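Local coordinates for protein N-acetylneuraminic acid (Sialic acid) synthetase (Leptospira borgpetersenii serovar Hardjo-bovis, PDB 6NCS) that probably makes sialic acid as an N-acetylneuraminate synthase of the NeuB family, with manganese bound in its active site, at residues I29-L34 with E229-V234. Numbering follows the deposited sequence.
Sequences IAEAGL and EKHYTV. With MN (manganese (II) ion), chain C.
Glu31 N donates to Lys230 O over 2.8 Å in an almost straight bond (175°). Lys230 N in turn reaches Ile29 O at 3.0 Å, so the two parallel strands are tied through both polar backbone atoms of Lys230; a weak, bent bond from Tyr232 N to Glu31 O extends the pairing. Ile29, Glu31, Glu229 and His231 send their side chains to one face of the sheet. There Glu31 and His231 run side by side, and Glu31 CG sits over the middle of the imidazole, 3.5 Å from the ring centroid, a CH-pi contact. The glutamate chain bends at chi2, and its carboxylate plane stands 65° from that of the ring. Lys59 forms a salt bridge with Glu31 OE2 and Gln61 donates to OE1, which probably eases the closeness of the Glu229 carboxylate, itself paired with Lys125.

His231 NE2 binds manganese at 2.2 Å, a site shared with His210. A water 2.0 Å from the manganese donates a 2.5 Å hydrogen bond to Glu229 OE1, making this glutamate a second-shell partner of the metal. Its fully extended chain, with CG anti to the backbone N (chi1 -176°), carries the carboxylate to that water, while CG lies against Ile29 CG2 and Glu31 CB. On the opposite face, Ala30 CB rests 3.8 Å from Tyr232 CD2, both side chains packing against Leu252 of helix 249-266, and the tyrosine hydroxyl is hydrogen-bonded to Met46 O of helix 40-52. Strand 27-33 thus meets strand 227-231 where the first and last strands of a TIM barrel close on each other, with the manganese site at their C-terminal ends, the usual place for an active site in this fold.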
loop_
_atom_site.group_PDB
_atom_site.type_symbol
_atom_site.label_atom_id
_atom_site.label_comp_id
_atom_site.label_asym_id
_atom_site.label_seq_id
_atom_site.Cartn_x
_atom_site.Cartn_y
_atom_site.Cartn_z
ATOM N N ILE A 29 -13.353 0.381 -12.471
ATOM C CA ILE A 29 -14.769 0.602 -12.754
ATOM C C ILE A 29 -15.042 2.090 -12.626
ATOM O O ILE A 29 -14.795 2.675 -11.568
ATOM C CB ILE A 29 -15.671 -0.173 -11.779
ATOM C CG1 ILE A 29 -15.479 -1.688 -11.924
ATOM C CG2 ILE A 29 -17.157 0.202 -11.997
ATOM C CD1 ILE A 29 -15.806 -2.441 -10.611
ATOM N N ALA A 30 -15.584 2.692 -13.685
ATOM C CA ALA A 30 -16.079 4.060 -13.646
ATOM C C ALA A 30 -17.542 4.012 -13.222
ATOM O O ALA A 30 -18.371 3.456 -13.938
ATOM C CB ALA A 30 -15.919 4.712 -15.020
ATOM N N GLU A 31 -17.861 4.558 -12.042
ATOM C CA GLU A 31 -19.237 4.529 -11.539
ATOM C C GLU A 31 -19.945 5.763 -12.085
ATOM O O GLU A 31 -19.792 6.866 -11.562
ATOM C CB GLU A 31 -19.253 4.459 -10.008
ATOM C CG GLU A 31 -20.516 4.999 -9.301
ATOM C CD GLU A 31 -21.753 4.133 -9.478
ATOM O OE1 GLU A 31 -22.479 3.927 -8.478
ATOM O OE2 GLU A 31 -22.010 3.666 -10.609
ATOM N N ALA A 32 -20.695 5.578 -13.177
ATOM C CA ALA A 32 -21.508 6.667 -13.704
ATOM C C ALA A 32 -22.640 7.000 -12.750
ATOM O O ALA A 32 -23.073 8.154 -12.682
ATOM C CB ALA A 32 -22.070 6.303 -15.078
ATOM N N GLY A 33 -23.130 5.999 -12.029
ATOM C CA GLY A 33 -24.086 6.221 -10.961
ATOM C C GLY A 33 -25.336 6.888 -11.486
ATOM O O GLY A 33 -25.981 6.395 -12.422
ATOM N N LEU A 34 -25.670 8.034 -10.890
ATOM C CA LEU A 34 -26.814 8.838 -11.296
ATOM C C LEU A 34 -26.397 10.159 -11.927
ATOM O O LEU A 34 -27.249 11.018 -12.168
ATOM C CB LEU A 34 -27.721 9.096 -10.094
ATOM C CG LEU A 34 -28.282 7.820 -9.459
ATOM C CD1 LEU A 34 -29.337 8.155 -8.430
ATOM C CD2 LEU A 34 -28.854 6.913 -10.527
ATOM N N GLU A 229 -13.183 1.054 -7.825
ATOM C CA GLU A 229 -14.392 1.712 -8.294
ATOM C C GLU A 229 -14.306 3.185 -7.913
ATOM O O GLU A 229 -13.955 3.514 -6.776
ATOM C CB GLU A 229 -15.642 1.062 -7.687
ATOM C CG GLU A 229 -16.936 1.643 -8.216
ATOM C CD GLU A 229 -18.158 0.968 -7.623
ATOM O OE1 GLU A 229 -18.906 1.631 -6.879
ATOM O OE2 GLU A 229 -18.363 -0.229 -7.893
ATOM N N LYS A 230 -14.601 4.065 -8.864
ATOM C CA LYS A 230 -14.503 5.505 -8.649
ATOM C C LYS A 230 -15.675 6.181 -9.336
ATOM O O LYS A 230 -15.940 5.904 -10.509
ATOM C CB LYS A 230 -13.168 6.038 -9.199
ATOM C CG LYS A 230 -13.001 7.553 -9.182
ATOM C CD LYS A 230 -12.831 8.102 -7.774
ATOM C CE LYS A 230 -13.031 9.622 -7.755
ATOM N NZ LYS A 230 -12.972 10.168 -6.353
ATOM N N HIS A 231 -16.390 7.048 -8.617
ATOM C CA HIS A 231 -17.484 7.767 -9.256
ATOM C C HIS A 231 -16.945 8.650 -10.372
ATOM O O HIS A 231 -15.808 9.130 -10.326
ATOM C CB HIS A 231 -18.254 8.617 -8.246
ATOM C CG HIS A 231 -19.158 7.820 -7.359
ATOM N ND1 HIS A 231 -20.530 7.922 -7.413
ATOM C CD2 HIS A 231 -18.884 6.900 -6.403
ATOM C CE1 HIS A 231 -21.066 7.101 -6.527
ATOM N NE2 HIS A 231 -20.088 6.471 -5.900
ATOM N N TYR A 232 -17.788 8.884 -11.371
ATOM C CA TYR A 232 -17.316 9.374 -12.654
ATOM C C TYR A 232 -18.336 10.329 -13.258
ATOM O O TYR A 232 -19.549 10.110 -13.164
ATOM C CB TYR A 232 -17.025 8.169 -13.567
ATOM C CG TYR A 232 -16.921 8.481 -15.035
ATOM C CD1 TYR A 232 -15.930 9.329 -15.517
ATOM C CD2 TYR A 232 -17.794 7.903 -15.948
ATOM C CE1 TYR A 232 -15.837 9.617 -16.867
ATOM C CE2 TYR A 232 -17.694 8.175 -17.304
ATOM C CZ TYR A 232 -16.716 9.034 -17.754
ATOM O OH TYR A 232 -16.619 9.312 -19.097
ATOM N N THR A 233 -17.829 11.414 -13.841
ATOM C CA THR A 233 -18.638 12.421 -14.514
ATOM C C THR A 233 -17.860 12.896 -15.730
ATOM O O THR A 233 -16.627 12.885 -15.723
ATOM C CB THR A 233 -18.956 13.614 -13.591
ATOM O OG1 THR A 233 -19.729 14.591 -14.300
ATOM C CG2 THR A 233 -17.671 14.275 -13.081
ATOM N N VAL A 234 -18.569 13.309 -16.786
ATOM C CA VAL A 234 -17.832 13.934 -17.880
ATOM C C VAL A 234 -17.527 15.395 -17.605
ATOM O O VAL A 234 -16.668 15.969 -18.285
ATOM C CB VAL A 234 -18.538 13.826 -19.243
ATOM C CG1 VAL A 234 -18.653 12.362 -19.666
ATOM C CG2 VAL A 234 -19.877 14.536 -19.223
HETATM MN MN MN C . -20.710 4.788 -4.598
HETATM O O HOH W 1 -19.468 3.726 -5.682
#